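Local coordinates for protein UDP-N-acetylglucosamine 2-epimerase (Listeria monocytogenes, PDB 3OT5) that probably interconverts UDP-N-acetylglucosamine and UDP-N-acetylmannosamine by inverting the configuration at C2 of the sugar, at residues R249-P263 with I277-L290. Residues are numbered along the deposited sequence; the frame is centred on the assembly and turned at random.
Sequences REIVESREDTELVYP and ILGGHERIHLIEPL
The guanidinium of Arg-283 lies between Val-252 CG1 on one face and the backbone of Glu-256 on the other, while Val-252 O and Thr-258 O sit at its edge. NH1 and NH2 both point end-on at Val-252 O, the NH2 bond being the shorter at 2.7 Å, and both arrive from the same side of that carbonyl's plane. NH1 also donates to Thr-258 O at 2.7 Å and, weakly, to Arg-255 O. The bend at chi3 (-62°) turns the group off the extended start of the chain and in among these carbonyls.

A second guanidinium, that of Arg-249, has His-281 CD2 over the centre of one face, 4.1 Å from CZ, with the two planes 69° apart. Gly-279 O stands at its edge, 3.2 Å from NH1, and NE forms a salt bridge to Glu-253. Between the two arginines, Val-252 CG1 packs on Ile-284 CG1.

Further along, strand 258-263 runs parallel to the edge strand 284-287, their directions 12° apart. The ladder opens with Leu-260 N to Arg-283 O and closes with Ile-287 N to Tyr-262 O. On one face Leu-260 CD2 meets Ile-284 CG2 at 3.7 Å, and the Tyr-262 ring takes Leu-286 CD2 at its edge; on the other, Val-261 CG1 touches Ile-287 CD1. His-285 NE2 donates to Glu-259 OE1 at 2.8 Å, from above the carboxylate plane, while Asn-224 holds OE2.

These strands and helix 268-278 form a beta-alpha-beta unit of the Rossmann-like domain. Placed at the C-terminal end of helix 240-254, the positive charge of Arg-283 would probably complement the negative end of the helix dipole, and its NH1 and NH2 bonds tie that end, and Thr-258 at the head of its strand, to the start of the edge strand.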
ATOM      1  N   ARG A 249       0.994  22.773  14.803  1.00 53.54           N
ATOM      2  CA  ARG A 249       1.115  24.225  14.761  1.00 54.72           C
ATOM      3  C   ARG A 249       2.270  24.611  15.677  1.00 55.85           C
ATOM      4  O   ARG A 249       3.171  25.360  15.295  1.00 55.97           O
ATOM      5  CB  ARG A 249      -0.162  24.871  15.285  1.00 55.80           C
ATOM      6  CG  ARG A 249      -0.121  26.383  15.450  1.00 59.99           C
ATOM      7  CD  ARG A 249      -0.195  27.151  14.136  1.00 62.04           C
ATOM      8  NE  ARG A 249      -0.153  28.594  14.384  1.00 64.13           N
ATOM      9  CZ  ARG A 249      -0.543  29.539  13.529  1.00 64.90           C
ATOM     10  NH1 ARG A 249      -1.083  29.220  12.362  1.00 65.85           N
ATOM     11  NH2 ARG A 249      -0.447  30.817  13.875  1.00 67.02           N
ATOM     12  N   GLU A 250       2.231  24.078  16.892  1.00 56.27           N
ATOM     13  CA  GLU A 250       3.256  24.361  17.896  1.00 58.47           C
ATOM     14  C   GLU A 250       4.648  23.853  17.483  1.00 56.90           C
ATOM     15  O   GLU A 250       5.658  24.484  17.804  1.00 58.98           O
ATOM     16  CB  GLU A 250       2.828  23.803  19.264  1.00 59.58           C
ATOM     17  CG  GLU A 250       3.768  24.168  20.399  1.00 66.09           C
ATOM     18  CD  GLU A 250       3.221  23.813  21.781  1.00 72.44           C
ATOM     19  OE1 GLU A 250       4.018  23.794  22.746  1.00 74.96           O
ATOM     20  OE2 GLU A 250       2.000  23.558  21.907  1.00 75.70           O
ATOM     21  N   ILE A 251       4.702  22.723  16.780  1.00 54.87           N
ATOM     22  CA  ILE A 251       5.973  22.175  16.303  1.00 54.14           C
ATOM     23  C   ILE A 251       6.553  23.175  15.303  1.00 54.67           C
ATOM     24  O   ILE A 251       7.735  23.551  15.380  1.00 55.05           O
ATOM     25  CB  ILE A 251       5.797  20.789  15.615  1.00 52.73           C
ATOM     26  CG1 ILE A 251       5.312  19.732  16.611  1.00 51.14           C
ATOM     27  CG2 ILE A 251       7.101  20.311  15.012  1.00 50.70           C
ATOM     28  CD1 ILE A 251       4.926  18.399  15.952  1.00 44.70           C
ATOM     29  N   VAL A 252       5.703  23.623  14.381  1.00 53.13           N
ATOM     30  CA  VAL A 252       6.104  24.589  13.363  1.00 54.25           C
ATOM     31  C   VAL A 252       6.567  25.919  13.966  1.00 56.92           C
ATOM     32  O   VAL A 252       7.585  26.464  13.543  1.00 58.36           O
ATOM     33  CB  VAL A 252       4.976  24.835  12.346  1.00 53.02           C
ATOM     34  CG1 VAL A 252       5.304  26.029  11.445  1.00 52.54           C
ATOM     35  CG2 VAL A 252       4.734  23.575  11.539  1.00 50.73           C
ATOM     36  N   GLU A 253       5.836  26.434  14.952  1.00 58.91           N
ATOM     37  CA  GLU A 253       6.222  27.702  15.596  1.00 62.20           C
ATOM     38  C   GLU A 253       7.514  27.582  16.405  1.00 63.75           C
ATOM     39  O   GLU A 253       8.313  28.511  16.444  1.00 66.23           O
ATOM     40  CB  GLU A 253       5.107  28.226  16.509  1.00 63.10           C
ATOM     41  CG  GLU A 253       3.831  28.624  15.779  1.00 63.80           C
ATOM     42  CD  GLU A 253       2.768  29.189  16.707  1.00 70.09           C
ATOM     43  OE1 GLU A 253       3.096  29.557  17.862  1.00 75.18           O
ATOM     44  OE2 GLU A 253       1.599  29.287  16.275  1.00 71.84           O
ATOM     45  N   SER A 254       7.712  26.431  17.038  1.00 63.85           N
ATOM     46  CA  SER A 254       8.886  26.184  17.870  1.00 65.61           C
ATOM     47  C   SER A 254      10.161  25.924  17.079  1.00 65.32           C
ATOM     48  O   SER A 254      11.262  26.160  17.588  1.00 67.02           O
ATOM     49  CB  SER A 254       8.618  24.990  18.786  1.00 66.11           C
ATOM     50  OG  SER A 254       7.498  25.237  19.623  1.00 69.11           O
ATOM     51  N   ARG A 255      10.012  25.415  15.859  1.00 62.72           N
ATOM     52  CA  ARG A 255      11.141  25.110  14.982  1.00 63.34           C
ATOM     53  C   ARG A 255      10.940  25.829  13.653  1.00 63.94           C
ATOM     54  O   ARG A 255      10.177  25.373  12.788  1.00 62.16           O
ATOM     55  CB  ARG A 255      11.254  23.600  14.770  1.00 61.55           C
ATOM     56  CG  ARG A 255      11.535  22.820  16.039  1.00 61.15           C
ATOM     57  CD  ARG A 255      12.881  23.227  16.654  1.00 61.00           C
ATOM     58  NE  ARG A 255      13.190  22.439  17.843  1.00 60.62           N
ATOM     59  CZ  ARG A 255      12.818  22.757  19.083  1.00 62.68           C
ATOM     60  NH1 ARG A 255      13.152  21.958  20.085  1.00 64.80           N
ATOM     61  NH2 ARG A 255      12.109  23.862  19.332  1.00 57.79           N
ATOM     62  N   GLU A 256      11.660  26.936  13.487  1.00 68.98           N
ATOM     63  CA  GLU A 256      11.529  27.777  12.296  1.00 69.43           C
ATOM     64  C   GLU A 256      12.070  27.205  11.003  1.00 68.13           C
ATOM     65  O   GLU A 256      11.739  27.709   9.934  1.00 67.97           O
ATOM     66  CB  GLU A 256      12.137  29.153  12.548  1.00 72.76           C
ATOM     67  CG  GLU A 256      11.436  29.897  13.663  1.00 75.95           C
ATOM     68  CD  GLU A 256      11.952  31.306  13.849  1.00 80.84           C
ATOM     69  OE1 GLU A 256      12.637  31.826  12.943  1.00 84.85           O
ATOM     70  OE2 GLU A 256      11.655  31.903  14.901  1.00 84.85           O
ATOM     71  N   ASP A 257      12.901  26.171  11.074  1.00 68.02           N
ATOM     72  CA  ASP A 257      13.417  25.578   9.844  1.00 67.12           C
ATOM     73  C   ASP A 257      12.553  24.396   9.377  1.00 62.91           C
ATOM     74  O   ASP A 257      13.025  23.529   8.652  1.00 62.94           O
ATOM     75  CB  ASP A 257      14.900  25.190   9.969  1.00 69.90           C
ATOM     76  CG  ASP A 257      15.169  24.211  11.090  1.00 71.15           C
ATOM     77  OD1 ASP A 257      14.273  23.988  11.934  1.00 69.03           O
ATOM     78  OD2 ASP A 257      16.302  23.682  11.135  1.00 75.84           O
ATOM     79  N   THR A 258      11.288  24.376   9.787  1.00 60.15           N
ATOM     80  CA  THR A 258      10.363  23.322   9.374  1.00 56.84           C
ATOM     81  C   THR A 258       9.175  23.899   8.632  1.00 55.35           C
ATOM     82  O   THR A 258       8.796  25.054   8.824  1.00 55.55           O
ATOM     83  CB  THR A 258       9.762  22.555  10.569  1.00 55.72           C
ATOM     84  OG1 THR A 258       8.966  23.448  11.359  1.00 55.83           O
ATOM     85  CG2 THR A 258      10.852  21.934  11.431  1.00 58.71           C
ATOM     86  N   GLU A 259       8.599  23.080   7.771  1.00 53.82           N
ATOM     87  CA  GLU A 259       7.405  23.450   7.036  1.00 52.41           C
ATOM     88  C   GLU A 259       6.455  22.266   7.110  1.00 49.49           C
ATOM     89  O   GLU A 259       6.889  21.122   7.127  1.00 47.85           O
ATOM     90  CB  GLU A 259       7.703  23.841   5.589  1.00 53.65           C
ATOM     91  CG  GLU A 259       8.500  25.131   5.472  1.00 58.48           C
ATOM     92  CD  GLU A 259       8.496  25.713   4.074  1.00 62.07           C
ATOM     93  OE1 GLU A 259       7.613  25.335   3.261  1.00 62.90           O
ATOM     94  OE2 GLU A 259       9.356  26.576   3.802  1.00 65.04           O
ATOM     95  N   LEU A 260       5.164  22.558   7.194  1.00 47.95           N
ATOM     96  CA  LEU A 260       4.144  21.538   7.301  1.00 45.95           C
ATOM     97  C   LEU A 260       3.257  21.550   6.085  1.00 44.67           C
ATOM     98  O   LEU A 260       2.832  22.604   5.636  1.00 46.14           O
ATOM     99  CB  LEU A 260       3.288  21.776   8.555  1.00 45.53           C
ATOM    100  CG  LEU A 260       2.006  20.940   8.758  1.00 44.01           C
ATOM    101  CD1 LEU A 260       2.269  19.455   8.827  1.00 44.94           C
ATOM    102  CD2 LEU A 260       1.263  21.400  10.015  1.00 45.35           C
ATOM    103  N   VAL A 261       3.025  20.367   5.530  1.00 44.06           N
ATOM    104  CA  VAL A 261       2.139  20.202   4.401  1.00 43.40           C
ATOM    105  C   VAL A 261       1.023  19.310   4.917  1.00 42.68           C
ATOM    106  O   VAL A 261       1.278  18.243   5.467  1.00 41.88           O
ATOM    107  CB  VAL A 261       2.823  19.552   3.187  1.00 44.20           C
ATOM    108  CG1 VAL A 261       1.797  19.293   2.077  1.00 42.57           C
ATOM    109  CG2 VAL A 261       3.942  20.433   2.677  1.00 43.56           C
ATOM    110  N   TYR A 262      -0.208  19.774   4.778  1.00 43.35           N
ATOM    111  CA  TYR A 262      -1.352  19.029   5.226  1.00 43.53           C
ATOM    112  C   TYR A 262      -2.433  18.976   4.169  1.00 44.04           C
ATOM    113  O   TYR A 262      -3.178  19.934   4.006  1.00 44.34           O
ATOM    114  CB  TYR A 262      -1.935  19.623   6.519  1.00 44.19           C
ATOM    115  CG  TYR A 262      -3.220  18.932   6.913  1.00 45.66           C
ATOM    116  CD1 TYR A 262      -3.213  17.609   7.331  1.00 50.89           C
ATOM    117  CD2 TYR A 262      -4.442  19.597   6.868  1.00 49.71           C
ATOM    118  CE1 TYR A 262      -4.398  16.956   7.677  1.00 51.21           C
ATOM    119  CE2 TYR A 262      -5.624  18.961   7.228  1.00 49.24           C
ATOM    120  CZ  TYR A 262      -5.598  17.642   7.624  1.00 51.49           C
ATOM    121  OH  TYR A 262      -6.773  17.006   7.965  1.00 58.14           O
ATOM    122  N   PRO A 263      -2.497  17.869   3.423  1.00 44.18           N
ATOM    123  CA  PRO A 263      -3.559  17.725   2.453  1.00 46.48           C
ATOM    124  C   PRO A 263      -4.835  17.614   3.263  1.00 47.71           C
ATOM    125  O   PRO A 263      -5.063  16.606   3.927  1.00 47.45           O
ATOM    126  CB  PRO A 263      -3.222  16.404   1.748  1.00 46.12           C
ATOM    127  CG  PRO A 263      -1.787  16.171   2.026  1.00 43.45           C
ATOM    128  CD  PRO A 263      -1.562  16.736   3.379  1.00 43.96           C
ATOM    129  N   ILE A 277      -6.796  26.624  13.062  1.00 57.15           N
ATOM    130  CA  ILE A 277      -5.551  26.402  13.786  1.00 56.59           C
ATOM    131  C   ILE A 277      -4.290  26.481  12.942  1.00 55.20           C
ATOM    132  O   ILE A 277      -3.275  27.010  13.392  1.00 55.00           O
ATOM    133  CB  ILE A 277      -5.569  25.014  14.457  1.00 56.40           C
ATOM    134  CG1 ILE A 277      -6.751  24.924  15.426  1.00 58.64           C
ATOM    135  CG2 ILE A 277      -4.233  24.742  15.175  1.00 54.68           C
ATOM    136  CD1 ILE A 277      -6.906  23.579  16.076  1.00 61.09           C
ATOM    137  N   LEU A 278      -4.350  25.959  11.727  1.00 53.54           N
ATOM    138  CA  LEU A 278      -3.179  25.928  10.868  1.00 53.15           C
ATOM    139  C   LEU A 278      -3.150  26.995   9.787  1.00 53.40           C
ATOM    140  O   LEU A 278      -2.160  27.115   9.072  1.00 53.63           O
ATOM    141  CB  LEU A 278      -3.086  24.556  10.203  1.00 51.13           C
ATOM    142  CG  LEU A 278      -3.032  23.385  11.180  1.00 50.52           C
ATOM    143  CD1 LEU A 278      -3.106  22.077  10.417  1.00 48.40           C
ATOM    144  CD2 LEU A 278      -1.775  23.462  12.044  1.00 48.57           C
ATOM    145  N   GLY A 279      -4.229  27.752   9.651  1.00 54.45           N
ATOM    146  CA  GLY A 279      -4.296  28.777   8.620  1.00 55.57           C
ATOM    147  C   GLY A 279      -3.453  29.992   8.926  1.00 56.19           C
ATOM    148  O   GLY A 279      -3.063  30.227  10.064  1.00 57.27           O
ATOM    149  N   GLY A 280      -3.143  30.743   7.885  1.00 57.51           N
ATOM    150  CA  GLY A 280      -2.373  31.970   8.013  1.00 59.65           C
ATOM    151  C   GLY A 280      -0.944  31.856   8.502  1.00 59.45           C
ATOM    152  O   GLY A 280      -0.457  32.764   9.169  1.00 62.23           O
ATOM    153  N   HIS A 281      -0.264  30.751   8.208  1.00 57.59           N
ATOM    154  CA  HIS A 281       1.137  30.630   8.614  1.00 56.61           C
ATOM    155  C   HIS A 281       1.942  30.326   7.359  1.00 56.92           C
ATOM    156  O   HIS A 281       1.649  29.372   6.631  1.00 53.80           O
ATOM    157  CB  HIS A 281       1.358  29.563   9.679  1.00 55.21           C
ATOM    158  CG  HIS A 281       2.678  29.689  10.378  1.00 55.48           C
ATOM    159  ND1 HIS A 281       3.857  29.198   9.855  1.00 55.08           N
ATOM    160  CD2 HIS A 281       3.006  30.267  11.559  1.00 56.08           C
ATOM    161  CE1 HIS A 281       4.851  29.469  10.683  1.00 55.28           C
ATOM    162  NE2 HIS A 281       4.360  30.120  11.722  1.00 54.57           N
ATOM    163  N   GLU A 282       2.950  31.155   7.109  1.00 59.04           N
ATOM    164  CA  GLU A 282       3.796  31.010   5.926  1.00 60.34           C
ATOM    165  C   GLU A 282       4.491  29.649   5.783  1.00 58.34           C
ATOM    166  O   GLU A 282       4.813  29.246   4.673  1.00 57.85           O
ATOM    167  CB  GLU A 282       4.837  32.143   5.847  1.00 63.41           C
ATOM    168  CG  GLU A 282       5.788  32.297   7.052  1.00 68.17           C
ATOM    169  CD  GLU A 282       5.155  32.944   8.304  1.00 70.86           C
ATOM    170  OE1 GLU A 282       5.881  33.091   9.316  1.00 73.69           O
ATOM    171  OE2 GLU A 282       3.957  33.314   8.283  1.00 71.02           O
ATOM    172  N   ARG A 283       4.715  28.948   6.891  1.00 57.22           N
ATOM    173  CA  ARG A 283       5.386  27.647   6.850  1.00 55.87           C
ATOM    174  C   ARG A 283       4.434  26.449   6.978  1.00 53.76           C
ATOM    175  O   ARG A 283       4.876  25.311   7.131  1.00 51.32           O
ATOM    176  CB  ARG A 283       6.521  27.595   7.884  1.00 57.46           C
ATOM    177  CG  ARG A 283       7.637  28.570   7.533  1.00 60.04           C
ATOM    178  CD  ARG A 283       8.814  28.572   8.499  1.00 62.85           C
ATOM    179  NE  ARG A 283       8.432  28.974   9.853  1.00 62.29           N
ATOM    180  CZ  ARG A 283       8.253  28.152  10.886  1.00 59.40           C
ATOM    181  NH1 ARG A 283       8.454  26.844  10.773  1.00 57.35           N
ATOM    182  NH2 ARG A 283       7.902  28.660  12.058  1.00 59.56           N
ATOM    183  N   ILE A 284       3.131  26.711   6.901  1.00 53.00           N
ATOM    184  CA  ILE A 284       2.146  25.647   6.955  1.00 51.64           C
ATOM    185  C   ILE A 284       1.337  25.724   5.664  1.00 52.13           C
ATOM    186  O   ILE A 284       0.767  26.767   5.337  1.00 53.33           O
ATOM    187  CB  ILE A 284       1.223  25.750   8.168  1.00 51.44           C
ATOM    188  CG1 ILE A 284       2.041  25.845   9.463  1.00 52.01           C
ATOM    189  CG2 ILE A 284       0.316  24.543   8.208  1.00 48.60           C
ATOM    190  CD1 ILE A 284       1.180  25.877  10.735  1.00 50.08           C
ATOM    191  N   HIS A 285       1.314  24.626   4.918  1.00 51.07           N
ATOM    192  CA  HIS A 285       0.599  24.588   3.651  1.00 51.53           C
ATOM    193  C   HIS A 285      -0.603  23.676   3.752  1.00 50.72           C
ATOM    194  O   HIS A 285      -0.465  22.475   3.981  1.00 50.37           O
ATOM    195  CB  HIS A 285       1.552  24.130   2.555  1.00 52.33           C
ATOM    196  CG  HIS A 285       2.840  24.896   2.540  1.00 53.88           C
ATOM    197  ND1 HIS A 285       2.984  26.100   1.882  1.00 59.60           N
ATOM    198  CD2 HIS A 285       4.029  24.649   3.138  1.00 54.57           C
ATOM    199  CE1 HIS A 285       4.213  26.552   2.061  1.00 60.16           C
ATOM    200  NE2 HIS A 285       4.867  25.691   2.821  1.00 59.75           N
ATOM    201  N   LEU A 286      -1.786  24.273   3.636  1.00 51.41           N
ATOM    202  CA  LEU A 286      -3.039  23.554   3.692  1.00 50.52           C
ATOM    203  C   LEU A 286      -3.503  23.381   2.274  1.00 50.72           C
ATOM    204  O   LEU A 286      -4.060  24.295   1.667  1.00 52.29           O
ATOM    205  CB  LEU A 286      -4.079  24.333   4.482  1.00 51.93           C
ATOM    206  CG  LEU A 286      -3.706  24.642   5.929  1.00 54.35           C
ATOM    207  CD1 LEU A 286      -4.843  25.395   6.606  1.00 53.41           C
ATOM    208  CD2 LEU A 286      -3.370  23.361   6.677  1.00 51.23           C
ATOM    209  N   ILE A 287      -3.277  22.198   1.739  1.00 49.27           N
ATOM    210  CA  ILE A 287      -3.647  21.935   0.372  1.00 50.99           C
ATOM    211  C   ILE A 287      -4.731  20.888   0.296  1.00 52.00           C
ATOM    212  O   ILE A 287      -5.112  20.300   1.313  1.00 50.99           O
ATOM    213  CB  ILE A 287      -2.417  21.481  -0.443  1.00 49.47           C
ATOM    214  CG1 ILE A 287      -1.894  20.130   0.054  1.00 46.63           C
ATOM    215  CG2 ILE A 287      -1.332  22.541  -0.356  1.00 50.33           C
ATOM    216  CD1 ILE A 287      -0.685  19.620  -0.726  1.00 43.94           C
ATOM    217  N   GLU A 288      -5.221  20.672  -0.920  1.00 54.82           N
ATOM    218  CA  GLU A 288      -6.244  19.679  -1.188  1.00 57.15           C
ATOM    219  C   GLU A 288      -5.619  18.286  -1.106  1.00 56.55           C
ATOM    220  O   GLU A 288      -4.393  18.158  -1.111  1.00 55.70           O
ATOM    221  CB  GLU A 288      -6.856  19.915  -2.574  1.00 59.58           C
ATOM    222  CG  GLU A 288      -7.585  21.265  -2.711  1.00 62.73           C
ATOM    223  CD  GLU A 288      -8.790  21.384  -1.788  1.00 63.69           C
ATOM    224  OE1 GLU A 288      -9.362  20.337  -1.409  1.00 62.88           O
ATOM    225  OE2 GLU A 288      -9.182  22.524  -1.464  1.00 65.50           O
ATOM    226  N   PRO A 289      -6.458  17.239  -1.006  1.00 58.03           N
ATOM    227  CA  PRO A 289      -5.908  15.885  -0.921  1.00 58.13           C
ATOM    228  C   PRO A 289      -5.046  15.541  -2.130  1.00 59.24           C
ATOM    229  O   PRO A 289      -5.448  15.764  -3.265  1.00 61.62           O
ATOM    230  CB  PRO A 289      -7.158  14.993  -0.883  1.00 58.95           C
ATOM    231  CG  PRO A 289      -8.254  15.881  -0.404  1.00 59.04           C
ATOM    232  CD  PRO A 289      -7.931  17.239  -0.946  1.00 59.47           C
ATOM    233  N   LEU A 290      -3.852  15.032  -1.879  1.00 59.31           N
ATOM    234  CA  LEU A 290      -2.954  14.663  -2.954  1.00 60.67           C
ATOM    235  C   LEU A 290      -3.228  13.254  -3.430  1.00 61.75           C
ATOM    236  O   LEU A 290      -3.727  12.417  -2.684  1.00 60.77           O
ATOM    237  CB  LEU A 290      -1.499  14.731  -2.491  1.00 58.60           C
ATOM    238  CG  LEU A 290      -0.946  16.103  -2.126  1.00 59.10           C
ATOM    239  CD1 LEU A 290       0.455  15.950  -1.566  1.00 52.07           C
ATOM    240  CD2 LEU A 290      -0.975  17.032  -3.344  1.00 57.31           C
TER